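Long-range contacts in CT263 (Chlamydia trachomatis, PDB 4QAS), which probably hydrolyses an N-ribosyl bond as an MTAN-like nucleosidase acting in the futalosine pathway of menaquinone synthesis: residues Leu10-Asp15 with Asp70-Ala75; Ala19-Ser24 with Asn179-Ser184; Tyr38-Val43 with Pro193-Phe198; Tyr91-Val96 with Ala120-Val125. The protein carries 1 engineered substitution. All coordinates share one frame; numbering follows the deposited sequence.

Contact 1: residues Leu10-Asp15 with Asp70-Ala75; sequences LLIFAD and DLWINA
Ile12 and Leu10 both pack on the indole of Trp72, and of all residues here Ile12 gives the most surface to the partner strand, 79 Å². Its CG1 is turned to the side of its own backbone N (chi1 -57°) and the chain then runs out extended, which carries CD1 back along the strand to 3.5 Å from Trp72 CE3, oblique to the ring. Leu10 lies alongside the same indole. Its CD2 sits over one face of the five-membered ring in a CH-pi contact, 3.8 Å from the centroid and only 10° off the ring normal. On the other face of the sheet Ile73 and Leu11 run side by side, with Leu11 CD2 3.9 Å from Ile73 CB.

Beneath these side chains, strands 10-13 and 71-75 run parallel. Ile12 N gives a 2.9 Å bond to Ile73 O. Ile12 O takes two donors from opposite faces of its plane: the backbone Ala75 N at 3.1 Å, and Asn74 ND2 at 2.9 Å, which comes in 45° above the carbonyl plane although Ile12 O lies in the amide plane of Asn74. The amide is held at its other end by Lys162 NZ on Asn74 OD1, and a water accepts from Asn74 ND2 and also lies within hydrogen-bonding reach of Ala75 O. Helix 144-153 covers Ile12, Trp72 and Asn74, while helix 16-25 covers Leu11 and Phe13.

The chemistry implies a largely apolar, buried pairing of core strands in which the amide of Asn74 has its rotation fixed by bonds at both nitrogen and oxygen.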
loop_
_atom_site.group_PDB
_atom_site.type_symbol
_atom_site.label_atom_id
_atom_site.label_comp_id
_atom_site.label_asym_id
_atom_site.label_seq_id
_atom_site.Cartn_x
_atom_site.Cartn_y
_atom_site.Cartn_z
ATOM N N LEU A 10 2.076 6.042 -15.085
ATOM C CA LEU A 10 3.527 5.888 -15.011
ATOM C C LEU A 10 3.996 6.510 -13.702
ATOM O O LEU A 10 3.758 7.704 -13.459
ATOM C CB LEU A 10 4.204 6.589 -16.181
ATOM C CG LEU A 10 5.737 6.550 -16.181
ATOM C CD1 LEU A 10 6.252 5.105 -16.242
ATOM C CD2 LEU A 10 6.282 7.360 -17.321
ATOM N N LEU A 11 4.680 5.726 -12.886
ATOM C CA LEU A 11 5.365 6.226 -11.702
ATOM C C LEU A 11 6.846 6.353 -11.998
ATOM O O LEU A 11 7.464 5.417 -12.531
ATOM C CB LEU A 11 5.208 5.248 -10.548
ATOM C CG LEU A 11 3.777 4.863 -10.205
ATOM C CD1 LEU A 11 3.752 3.915 -8.992
ATOM C CD2 LEU A 11 2.855 6.024 -9.933
ATOM N N ILE A 12 7.414 7.511 -11.667
ATOM C CA ILE A 12 8.811 7.818 -11.934
ATOM C C ILE A 12 9.473 8.120 -10.607
ATOM O O ILE A 12 9.062 9.043 -9.886
ATOM C CB ILE A 12 8.980 8.992 -12.904
ATOM C CG1 ILE A 12 8.250 8.711 -14.213
ATOM C CG2 ILE A 12 10.444 9.221 -13.175
ATOM C CD1 ILE A 12 8.099 9.909 -15.083
ATOM N N PHE A 13 10.509 7.359 -10.296
ATOM C CA PHE A 13 11.349 7.572 -9.129
ATOM C C PHE A 13 12.756 7.905 -9.593
ATOM O O PHE A 13 13.205 7.459 -10.639
ATOM C CB PHE A 13 11.413 6.302 -8.286
ATOM C CG PHE A 13 10.098 5.896 -7.696
ATOM C CD1 PHE A 13 9.686 6.406 -6.474
ATOM C CD2 PHE A 13 9.267 4.990 -8.354
ATOM C CE1 PHE A 13 8.484 6.026 -5.921
ATOM C CE2 PHE A 13 8.061 4.626 -7.804
ATOM C CZ PHE A 13 7.680 5.138 -6.604
ATOM N N ALA A 14 13.457 8.712 -8.801
ATOM C CA ALA A 14 14.811 9.102 -9.156
ATOM C C ALA A 14 15.808 7.980 -8.946
ATOM O O ALA A 14 16.775 7.875 -9.695
ATOM C CB ALA A 14 15.256 10.339 -8.353
ATOM N N ASP A 15 15.600 7.143 -7.932
ATOM C CA ASP A 15 16.583 6.122 -7.615
ATOM C C ASP A 15 15.894 4.933 -6.963
ATOM O O ASP A 15 14.705 4.988 -6.625
ATOM C CB ASP A 15 17.730 6.677 -6.753
ATOM C CG ASP A 15 17.255 7.260 -5.439
ATOM O OD1 ASP A 15 16.412 6.637 -4.761
ATOM O OD2 ASP A 15 17.722 8.370 -5.066
ATOM N N ASP A 70 -1.720 8.141 -19.311
ATOM C CA ASP A 70 -2.747 9.122 -18.959
ATOM C C ASP A 70 -2.333 10.052 -17.836
ATOM O O ASP A 70 -2.916 11.127 -17.696
ATOM C CB ASP A 70 -4.006 8.380 -18.541
ATOM C CG ASP A 70 -4.568 7.563 -19.682
ATOM O OD1 ASP A 70 -4.981 8.169 -20.680
ATOM O OD2 ASP A 70 -4.568 6.319 -19.623
ATOM N N LEU A 71 -1.339 9.671 -17.059
ATOM C CA LEU A 71 -0.842 10.469 -15.952
ATOM C C LEU A 71 0.545 9.962 -15.632
ATOM O O LEU A 71 0.782 8.746 -15.666
ATOM C CB LEU A 71 -1.735 10.304 -14.714
ATOM C CG LEU A 71 -1.314 11.054 -13.446
ATOM C CD1 LEU A 71 -1.284 12.571 -13.628
ATOM C CD2 LEU A 71 -2.261 10.701 -12.313
ATOM N N TRP A 72 1.449 10.887 -15.333
ATOM C CA TRP A 72 2.715 10.570 -14.691
ATOM C C TRP A 72 2.679 11.065 -13.247
ATOM O O TRP A 72 2.204 12.174 -12.982
ATOM C CB TRP A 72 3.881 11.287 -15.372
ATOM C CG TRP A 72 4.223 10.939 -16.784
ATOM C CD1 TRP A 72 3.513 10.167 -17.656
ATOM C CD2 TRP A 72 5.373 11.389 -17.493
ATOM N NE1 TRP A 72 4.170 10.099 -18.860
ATOM C CE2 TRP A 72 5.316 10.848 -18.786
ATOM C CE3 TRP A 72 6.466 12.188 -17.133
ATOM C CZ2 TRP A 72 6.299 11.092 -19.741
ATOM C CZ3 TRP A 72 7.443 12.435 -18.079
ATOM C CH2 TRP A 72 7.358 11.888 -19.369
ATOM N N ILE A 73 3.225 10.284 -12.319
ATOM C CA ILE A 73 3.482 10.722 -10.955
ATOM C C ILE A 73 4.961 10.551 -10.685
ATOM O O ILE A 73 5.483 9.423 -10.746
ATOM C CB ILE A 73 2.650 9.935 -9.934
ATOM C CG1 ILE A 73 1.156 10.121 -10.206
ATOM C CG2 ILE A 73 3.006 10.400 -8.525
ATOM C CD1 ILE A 73 0.261 9.335 -9.278
ATOM N N ASN A 74 5.636 11.659 -10.381
ATOM C CA ASN A 74 6.997 11.597 -9.870
ATOM C C ASN A 74 6.908 11.595 -8.362
ATOM O O ASN A 74 6.433 12.566 -7.769
ATOM C CB ASN A 74 7.771 12.815 -10.358
ATOM C CG ASN A 74 9.112 12.967 -9.703
ATOM O OD1 ASN A 74 9.534 14.107 -9.419
ATOM N ND2 ASN A 74 9.818 11.864 -9.474
ATOM N N ALA A 75 7.336 10.522 -7.744
ATOM C CA ALA A 75 7.377 10.436 -6.299
ATOM C C ALA A 75 8.829 10.379 -5.873
ATOM O O ALA A 75 9.633 9.672 -6.478
ATOM C CB ALA A 75 6.652 9.190 -5.826
HETATM O O HOH W 1 11.797 11.411 -7.540
#

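Contact 2: residues Ala19-Ser24 with Asn179-Ser184; sequences AARTLS and NKVKLS. With SO4 (sulfate ion), chain C.
Arg21 lays the base of its side chain across Ser184: its CG is 3.7 Å from Ser184 CB, and its CB and CG both flank the hydroxyl. That hydroxyl is the centre of the contact. With OG anti to the serine N (chi1 -179°), it projects into helix 16-25 and receives Arg21 N in a nearly straight bond, Arg21 N to Ser184 OG 2.9 Å. Arg21 N has no bond to the preceding turn of its own helix, which is kinked here, and the serine takes the place of the missing carbonyl. Ser184 OG in turn bonds to Glu18 O, which leaves it bridging the kink.

A water extends the join, accepting from Thr22 OG1 at 2.7 Å and donating to Ser184 O at 2.9 Å. Beyond CG the arginine bends at chi2 and chi3 and leads away; NE bonds to Gln185 OE1, and Ser24 CB lies over one face of the guanidinium, 3.7 Å above its plane and offset toward the rim. Arg21 NH2 of the second subunit reaches Ser24 O here. Lys182, on the outer side of its helix, extends to a sulfate, probably from the crystallisation liquor (NZ to O3 3.3 Å), that also meets Glu41 N of the second subunit.

The helical segments cross at -55° with axes 8.3 Å apart. Two helices packed obliquely on one side of a central sheet, beside the dimer interface, suit the alpha/beta/alpha fold of MTAN-like nucleosidases.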
loop_
_atom_site.group_PDB
_atom_site.type_symbol
_atom_site.label_atom_id
_atom_site.label_comp_id
_atom_site.label_asym_id
_atom_site.label_seq_id
_atom_site.Cartn_x
_atom_site.Cartn_y
_atom_site.Cartn_z
ATOM N N ALA A 19 12.006 4.161 -4.843
ATOM C CA ALA A 19 11.024 3.264 -5.437
ATOM C C ALA A 19 10.710 2.053 -4.582
ATOM O O ALA A 19 9.655 1.435 -4.797
ATOM C CB ALA A 19 11.533 2.813 -6.794
ATOM N N ALA A 20 11.592 1.682 -3.654
ATOM C CA ALA A 20 11.576 0.322 -3.109
ATOM C C ALA A 20 10.217 -0.066 -2.522
ATOM O O ALA A 20 9.694 -1.151 -2.811
ATOM C CB ALA A 20 12.684 0.182 -2.072
ATOM N N ARG A 21 9.645 0.773 -1.658
ATOM C CA ARG A 21 8.427 0.333 -0.974
ATOM C C ARG A 21 7.223 0.343 -1.903
ATOM O O ARG A 21 6.342 -0.508 -1.771
ATOM C CB ARG A 21 8.184 1.134 0.303
ATOM C CG ARG A 21 9.301 1.002 1.351
ATOM C CD ARG A 21 9.585 -0.427 1.798
ATOM N NE ARG A 21 8.375 -1.156 2.085
ATOM C CZ ARG A 21 8.288 -2.469 2.129
ATOM N NH1 ARG A 21 9.387 -3.197 2.107
ATOM N NH2 ARG A 21 7.122 -3.070 2.310
ATOM N N THR A 22 7.191 1.228 -2.893
ATOM C CA THR A 22 6.124 1.160 -3.884
ATOM C C THR A 22 6.218 -0.112 -4.715
ATOM O O THR A 22 5.194 -0.735 -5.023
ATOM C CB THR A 22 6.158 2.395 -4.778
ATOM O OG1 THR A 22 5.859 3.553 -3.978
ATOM C CG2 THR A 22 5.128 2.294 -5.887
ATOM N N LEU A 23 7.430 -0.542 -5.054
ATOM C CA LEU A 23 7.595 -1.768 -5.806
ATOM C C LEU A 23 7.178 -2.984 -4.996
ATOM O O LEU A 23 6.816 -3.999 -5.594
ATOM C CB LEU A 23 9.034 -1.900 -6.285
ATOM C CG LEU A 23 9.471 -0.927 -7.400
ATOM C CD1 LEU A 23 10.972 -0.981 -7.584
ATOM C CD2 LEU A 23 8.757 -1.260 -8.685
ATOM N N SER A 24 7.168 -2.894 -3.659
ATOM C CA SER A 24 6.667 -3.985 -2.832
ATOM C C SER A 24 5.139 -4.017 -2.758
ATOM O O SER A 24 4.577 -5.048 -2.423
ATOM C CB SER A 24 7.276 -3.861 -1.433
ATOM O OG SER A 24 7.024 -5.013 -0.697
ATOM N N ASN A 179 17.235 6.907 6.937
ATOM C CA ASN A 179 15.780 6.781 6.952
ATOM C C ASN A 179 15.175 6.448 5.588
ATOM O O ASN A 179 13.987 6.690 5.365
ATOM C CB ASN A 179 15.154 8.031 7.569
ATOM C CG ASN A 179 15.357 8.076 9.054
ATOM O OD1 ASN A 179 14.611 7.448 9.805
ATOM N ND2 ASN A 179 16.396 8.770 9.493
ATOM N N LYS A 180 15.958 5.888 4.682
ATOM C CA LYS A 180 15.448 5.659 3.333
ATOM C C LYS A 180 14.262 4.706 3.289
ATOM O O LYS A 180 13.347 4.924 2.490
ATOM C CB LYS A 180 16.546 5.202 2.395
ATOM C CG LYS A 180 17.551 6.314 2.135
ATOM C CD LYS A 180 18.594 5.942 1.106
ATOM C CE LYS A 180 19.631 7.050 0.992
ATOM N NZ LYS A 180 20.939 6.554 0.502
ATOM N N VAL A 181 14.205 3.703 4.157
ATOM C CA VAL A 181 13.051 2.799 4.145
ATOM C C VAL A 181 11.791 3.533 4.595
ATOM O O VAL A 181 10.745 3.454 3.929
ATOM C CB VAL A 181 13.321 1.536 4.981
ATOM C CG1 VAL A 181 12.039 0.693 5.128
ATOM C CG2 VAL A 181 14.393 0.695 4.290
ATOM N N LYS A 182 11.860 4.264 5.721
ATOM C CA LYS A 182 10.704 5.023 6.197
ATOM C C LYS A 182 10.239 6.012 5.151
ATOM O O LYS A 182 9.035 6.201 4.947
ATOM C CB LYS A 182 11.059 5.789 7.483
ATOM C CG LYS A 182 11.071 4.949 8.745
ATOM C CD LYS A 182 11.303 5.835 9.965
ATOM C CE LYS A 182 11.478 5.013 11.220
ATOM N NZ LYS A 182 11.819 5.874 12.381
ATOM N N LEU A 183 11.183 6.690 4.512
ATOM C CA LEU A 183 10.826 7.694 3.521
ATOM C C LEU A 183 10.161 7.051 2.307
ATOM O O LEU A 183 9.157 7.553 1.806
ATOM C CB LEU A 183 12.076 8.487 3.136
ATOM C CG LEU A 183 12.635 9.390 4.234
ATOM C CD1 LEU A 183 14.096 9.717 3.892
ATOM C CD2 LEU A 183 11.760 10.604 4.330
ATOM N N SER A 184 10.719 5.960 1.818
ATOM C CA SER A 184 10.132 5.252 0.690
ATOM C C SER A 184 8.740 4.734 1.031
ATOM O O SER A 184 7.837 4.745 0.183
ATOM C CB SER A 184 11.078 4.124 0.318
ATOM O OG SER A 184 10.627 3.371 -0.804
HETATM S S SO4 C . 8.106 6.948 13.003
HETATM O O1 SO4 C . 6.869 7.724 13.083
HETATM O O2 SO4 C . 8.084 6.137 11.788
HETATM O O3 SO4 C . 9.256 7.846 12.946
HETATM O O4 SO4 C . 8.223 6.086 14.179
HETATM O O HOH W 2 8.177 4.019 -2.615
#

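Contact 3: residues Tyr38-Val43 with Pro193-Phe198; sequences YHTENV and PIYSSF
With CG of Asn42 set between its backbone N and carbonyl carbon (chi1 62°), the amide swings to the end of helix 180-197, while Val43, its CG1 anti to the backbone N (chi1 178°), spreads both methyls against the same helix end. Asn42 ND2 bonds to Phe198 O at 2.9 Å; the acceptor lies close to the amide plane and the N-H points almost straight at it. Because Asn42 OD1 accepts from Asp200 N, the amide is gripped at both ends and its rotation is fixed. Val43 CG2 lies against the same carbonyl, 3.4 Å from Phe198 O.

Tyr195 was modelled in two conformers. In the one described, Val43 CG1 meets the edge of its ring, 4.1 Å from CD1, and Thr40 CG2 comes to 3.6 Å from the hydroxyl OH, the two side chains crossing at about a right angle. A water lies between the hydroxyls of Tyr38 and Tyr195, an arrangement as tentative as that conformer.

Phe198 stacks on Phe7, and in this conformer Tyr195 also meets Phe26 edge-to-face and packs on Glu189 of the second subunit. Within the turn, Val43 N bonds to Thr40 O at 2.9 Å and Thr40 N to Val43 O at 3.0 Å. This is a two-residue beta hairpin closed by a type II' turn, with Glu41 and Asn42 at its corners, docked on the C-terminal end of the long helix.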
loop_
_atom_site.group_PDB
_atom_site.type_symbol
_atom_site.label_atom_id
_atom_site.label_comp_id
_atom_site.label_asym_id
_atom_site.label_seq_id
_atom_site.Cartn_x
_atom_site.Cartn_y
_atom_site.Cartn_z
ATOM N N TYR A 38 2.716 -3.728 -13.951
ATOM C CA TYR A 38 1.664 -4.461 -13.260
ATOM C C TYR A 38 0.354 -3.985 -13.853
ATOM O O TYR A 38 0.226 -2.809 -14.194
ATOM C CB TYR A 38 1.697 -4.109 -11.769
ATOM C CG TYR A 38 0.516 -4.630 -10.986
ATOM C CD1 TYR A 38 0.354 -5.985 -10.795
ATOM C CD2 TYR A 38 -0.411 -3.769 -10.419
ATOM C CE1 TYR A 38 -0.721 -6.501 -10.070
ATOM C CE2 TYR A 38 -1.488 -4.279 -9.680
ATOM C CZ TYR A 38 -1.624 -5.628 -9.521
ATOM O OH TYR A 38 -2.690 -6.116 -8.788
ATOM N N HIS A 39 -0.611 -4.875 -13.994
ATOM C CA HIS A 39 -1.929 -4.458 -14.449
ATOM C C HIS A 39 -3.001 -5.246 -13.715
ATOM O O HIS A 39 -2.807 -6.404 -13.346
ATOM C CB HIS A 39 -2.088 -4.613 -15.959
ATOM C CG HIS A 39 -2.103 -6.036 -16.412
ATOM N ND1 HIS A 39 -3.271 -6.742 -16.605
ATOM C CD2 HIS A 39 -1.095 -6.895 -16.686
ATOM C CE1 HIS A 39 -2.980 -7.973 -16.988
ATOM N NE2 HIS A 39 -1.666 -8.092 -17.045
ATOM N N THR A 40 -4.113 -4.570 -13.447
ATOM C CA THR A 40 -5.292 -5.230 -12.911
ATOM C C THR A 40 -6.482 -4.373 -13.283
ATOM O O THR A 40 -6.385 -3.144 -13.313
ATOM C CB THR A 40 -5.238 -5.372 -11.388
ATOM O OG1 THR A 40 -6.249 -6.287 -10.953
ATOM C CG2 THR A 40 -5.469 -4.034 -10.741
ATOM N N GLU A 41 -7.606 -5.032 -13.538
ATOM C CA GLU A 41 -8.846 -4.338 -13.857
ATOM C C GLU A 41 -8.546 -3.412 -15.037
ATOM O O GLU A 41 -8.015 -3.875 -16.056
ATOM C CB GLU A 41 -9.382 -3.664 -12.598
ATOM C CG GLU A 41 -9.380 -4.526 -11.331
ATOM C CD GLU A 41 -10.561 -5.472 -11.247
ATOM O OE1 GLU A 41 -11.231 -5.696 -12.277
ATOM O OE2 GLU A 41 -10.821 -5.987 -10.138
ATOM N N ASN A 42 -8.860 -2.128 -14.952
ATOM C CA ASN A 42 -8.667 -1.209 -16.057
ATOM C C ASN A 42 -7.355 -0.454 -15.961
ATOM O O ASN A 42 -7.117 0.441 -16.776
ATOM C CB ASN A 42 -9.813 -0.206 -16.088
ATOM C CG ASN A 42 -9.854 0.632 -14.843
ATOM O OD1 ASN A 42 -10.007 0.090 -13.752
ATOM N ND2 ASN A 42 -9.687 1.950 -14.979
ATOM N N VAL A 43 -6.491 -0.792 -15.004
ATOM C CA VAL A 43 -5.334 0.035 -14.674
ATOM C C VAL A 43 -4.045 -0.675 -15.054
ATOM O O VAL A 43 -3.797 -1.816 -14.640
ATOM C CB VAL A 43 -5.321 0.455 -13.198
ATOM C CG1 VAL A 43 -4.074 1.274 -12.910
ATOM C CG2 VAL A 43 -6.580 1.252 -12.873
ATOM N N PRO A 193 -3.731 5.499 -2.607
ATOM C CA PRO A 193 -5.091 6.011 -2.846
ATOM C C PRO A 193 -5.265 6.644 -4.213
ATOM O O PRO A 193 -6.391 6.670 -4.731
ATOM C CB PRO A 193 -5.314 7.009 -1.698
ATOM C CG PRO A 193 -3.968 7.357 -1.209
ATOM C CD PRO A 193 -3.109 6.116 -1.421
ATOM N N ILE A 194 -4.186 7.133 -4.823
ATOM C CA ILE A 194 -4.281 7.637 -6.189
ATOM C C ILE A 194 -4.581 6.492 -7.143
ATOM O O ILE A 194 -5.523 6.557 -7.939
ATOM C CB ILE A 194 -3.005 8.378 -6.604
ATOM C CG1 ILE A 194 -2.617 9.412 -5.549
ATOM C CG2 ILE A 194 -3.243 9.017 -7.979
ATOM C CD1 ILE A 194 -1.252 10.024 -5.798
ATOM N N TYR A 195 -3.769 5.428 -7.083
ATOM C CA TYR A 195 -4.037 4.244 -7.891
ATOM C C TYR A 195 -5.468 3.766 -7.685
ATOM O O TYR A 195 -6.191 3.475 -8.648
ATOM C CB TYR A 195 -3.036 3.144 -7.526
ATOM C CG TYR A 195 -3.612 1.753 -7.595
ATOM C CD1 TYR A 195 -3.710 1.071 -8.809
ATOM C CD2 TYR A 195 -4.074 1.120 -6.449
ATOM C CE1 TYR A 195 -4.250 -0.213 -8.873
ATOM C CE2 TYR A 195 -4.609 -0.149 -6.502
ATOM C CZ TYR A 195 -4.701 -0.818 -7.712
ATOM O OH TYR A 195 -5.230 -2.079 -7.732
ATOM N N SER A 196 -5.906 3.701 -6.429
ATOM C CA SER A 196 -7.234 3.201 -6.116
ATOM C C SER A 196 -8.321 4.043 -6.773
ATOM O O SER A 196 -9.329 3.513 -7.230
ATOM C CB SER A 196 -7.389 3.181 -4.597
ATOM O OG SER A 196 -8.556 2.493 -4.233
ATOM N N SER A 197 -8.118 5.358 -6.839
ATOM C CA SER A 197 -9.123 6.250 -7.414
ATOM C C SER A 197 -9.401 5.949 -8.882
ATOM O O SER A 197 -10.486 6.271 -9.380
ATOM C CB SER A 197 -8.650 7.698 -7.289
ATOM O OG SER A 197 -8.471 8.078 -5.935
ATOM N N PHE A 198 -8.441 5.367 -9.600
ATOM C CA PHE A 198 -8.598 5.145 -11.035
ATOM C C PHE A 198 -9.089 3.750 -11.390
ATOM O O PHE A 198 -9.186 3.421 -12.578
ATOM C CB PHE A 198 -7.297 5.462 -11.762
ATOM C CG PHE A 198 -7.007 6.929 -11.832
ATOM C CD1 PHE A 198 -7.643 7.732 -12.768
ATOM C CD2 PHE A 198 -6.130 7.509 -10.944
ATOM C CE1 PHE A 198 -7.371 9.105 -12.818
ATOM C CE2 PHE A 198 -5.854 8.874 -10.990
ATOM C CZ PHE A 198 -6.487 9.667 -11.938
HETATM O O HOH W 3 -4.387 -4.542 -7.854
#

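Contact 4: residues Tyr91-Val96 with Ala120-Val125; sequences YTITSV and AQLTSV
Ala120 O accepts Thr94 N of strand 90-99 at 3.0 Å, and Ile93 CA adds a weaker C-H...O contact at 3.2 Å. The neighbouring bonds are Ala120 N to Thr92 O, also 3.0 Å, and Leu122 N to Ser95 O at 3.1 Å. Between the parallel pairs Ile93-Ala120 and Val96-Leu122 the register slips by one residue, a beta bulge at the corner of the strand.

On the face carrying Ile93, Val96, Ala120 and Leu122 the contact is mostly apolar. Ile93 CG2 crosses to Leu122 CB at 3.7 Å. Val96 turns CG2 anti to its backbone N, which brings that methyl to 3.7 Å from Leu122 CD2 and 3.6 Å from Ser124 OG, a hydroxyl bonded to Asp141. Tyr91 CD2 packs on Ala120 CB at 3.7 Å. Met160 of strand 158-167 covers Ile93, Val96 and Leu122.

At the bulge a water bridges Thr94 OG1, Ser95 OG and Gln121 NE2, and Ser95 OG also bonds to Glu108. The chemistry implies a two-sided join: mostly apolar branches meet on one side, while water and hydroxyls serve the polar groups where the strand turns.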
loop_
_atom_site.group_PDB
_atom_site.type_symbol
_atom_site.label_atom_id
_atom_site.label_comp_id
_atom_site.label_asym_id
_atom_site.label_seq_id
_atom_site.Cartn_x
_atom_site.Cartn_y
_atom_site.Cartn_z
ATOM N N TYR A 91 4.113 15.781 0.732
ATOM C CA TYR A 91 3.478 16.919 0.097
ATOM C C TYR A 91 3.197 16.589 -1.355
ATOM O O TYR A 91 3.848 15.736 -1.957
ATOM C CB TYR A 91 4.408 18.130 0.122
ATOM C CG TYR A 91 4.684 18.667 1.483
ATOM C CD1 TYR A 91 5.733 18.198 2.255
ATOM C CD2 TYR A 91 3.909 19.702 2.005
ATOM C CE1 TYR A 91 6.000 18.724 3.493
ATOM C CE2 TYR A 91 4.177 20.245 3.248
ATOM C CZ TYR A 91 5.224 19.745 4.002
ATOM O OH TYR A 91 5.540 20.247 5.255
ATOM N N THR A 92 2.225 17.310 -1.896
ATOM C CA THR A 92 2.061 17.408 -3.336
ATOM C C THR A 92 2.547 18.768 -3.801
ATOM O O THR A 92 2.469 19.746 -3.069
ATOM C CB THR A 92 0.611 17.129 -3.766
ATOM O OG1 THR A 92 0.584 17.019 -5.203
ATOM C CG2 THR A 92 -0.365 18.160 -3.271
ATOM N N ILE A 93 3.078 18.818 -5.002
ATOM C CA ILE A 93 3.745 20.018 -5.523
ATOM C C ILE A 93 2.812 20.825 -6.413
ATOM O O ILE A 93 2.096 20.275 -7.269
ATOM C CB ILE A 93 5.018 19.600 -6.265
ATOM C CG1 ILE A 93 5.910 18.767 -5.350
ATOM C CG2 ILE A 93 5.723 20.804 -6.844
ATOM C CD1 ILE A 93 6.274 19.445 -4.012
ATOM N N THR A 94 2.822 22.148 -6.232
ATOM C CA THR A 94 2.030 23.037 -7.070
ATOM C C THR A 94 2.832 23.545 -8.250
ATOM O O THR A 94 2.298 23.654 -9.355
ATOM C CB THR A 94 1.521 24.207 -6.228
ATOM O OG1 THR A 94 2.628 24.862 -5.596
ATOM C CG2 THR A 94 0.579 23.688 -5.145
ATOM N N SER A 95 4.088 23.905 -8.034
ATOM C CA SER A 95 4.973 24.294 -9.119
ATOM C C SER A 95 6.381 23.853 -8.769
ATOM O O SER A 95 6.744 23.718 -7.598
ATOM C CB SER A 95 4.909 25.794 -9.417
ATOM O OG SER A 95 5.585 26.508 -8.415
ATOM N N VAL A 96 7.158 23.605 -9.813
ATOM C CA VAL A 96 8.540 23.204 -9.686
ATOM C C VAL A 96 9.401 24.170 -10.494
ATOM O O VAL A 96 9.067 24.506 -11.645
ATOM C CB VAL A 96 8.739 21.740 -10.115
ATOM C CG1 VAL A 96 8.261 21.497 -11.545
ATOM C CG2 VAL A 96 10.170 21.322 -9.903
ATOM N N ALA A 120 3.008 22.228 -1.534
ATOM C CA ALA A 120 4.342 22.800 -1.375
ATOM C C ALA A 120 4.910 23.160 -2.739
ATOM O O ALA A 120 4.492 22.624 -3.775
ATOM C CB ALA A 120 5.312 21.843 -0.681
ATOM N N GLN A 121 5.901 24.041 -2.722
ATOM C CA GLN A 121 6.682 24.391 -3.904
ATOM C C GLN A 121 8.006 23.657 -3.874
ATOM O O GLN A 121 8.549 23.362 -2.801
ATOM C CB GLN A 121 6.961 25.886 -3.947
ATOM C CG GLN A 121 5.706 26.711 -4.249
ATOM C CD GLN A 121 5.967 28.209 -4.298
ATOM O OE1 GLN A 121 6.781 28.734 -3.539
ATOM N NE2 GLN A 121 5.270 28.904 -5.196
ATOM N N LEU A 122 8.491 23.299 -5.060
ATOM C CA LEU A 122 9.680 22.470 -5.228
ATOM C C LEU A 122 10.675 23.233 -6.089
ATOM O O LEU A 122 10.295 23.871 -7.070
ATOM C CB LEU A 122 9.313 21.190 -5.934
ATOM C CG LEU A 122 10.440 20.188 -6.158
ATOM C CD1 LEU A 122 11.042 19.694 -4.827
ATOM C CD2 LEU A 122 9.924 19.056 -6.971
ATOM N N THR A 123 11.946 23.190 -5.707
ATOM C CA THR A 123 13.040 23.648 -6.542
ATOM C C THR A 123 13.936 22.464 -6.824
ATOM O O THR A 123 14.261 21.712 -5.906
ATOM C CB THR A 123 13.840 24.725 -5.842
ATOM O OG1 THR A 123 12.997 25.850 -5.634
ATOM C CG2 THR A 123 15.015 25.181 -6.680
ATOM N N SER A 124 14.334 22.317 -8.083
ATOM C CA SER A 124 15.219 21.246 -8.527
ATOM C C SER A 124 16.574 21.844 -8.831
ATOM O O SER A 124 16.664 22.849 -9.537
ATOM C CB SER A 124 14.702 20.572 -9.799
ATOM O OG SER A 124 13.440 19.966 -9.586
ATOM N N VAL A 125 17.617 21.233 -8.285
ATOM C CA VAL A 125 18.975 21.661 -8.573
ATOM C C VAL A 125 19.845 20.436 -8.794
ATOM O O VAL A 125 19.614 19.379 -8.203
ATOM C CB VAL A 125 19.543 22.537 -7.443
ATOM C CG1 VAL A 125 18.833 23.892 -7.407
ATOM C CG2 VAL A 125 19.437 21.821 -6.145
HETATM O O HOH W 4 3.411 27.208 -6.923
HETATM O O HOH W 5 8.512 26.250 -7.098
#

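From the N terminus, strand 7-13 enters contact 1, helix 16-25 enters contact 2 and the 38-43 hairpin enters contact 3 before any of them closes. Strand 71-80 then closes contact 1. Contact 4 opens and closes next, between strands 90-99 and 119-124, lying within the larger loops of contacts 2 and 3. Helix 180-197 closes contact 2 near its start and contact 3 at its far end. Contacts 1, 2 and 3 therefore cross one another along the chain, and contact 1 touches both others: Phe13 packs on Ala19 and Thr22, and Ile73 on Ile194. Contact 4 joins another part of the same sheet, on the opposite side of the chain's centre from contact 2.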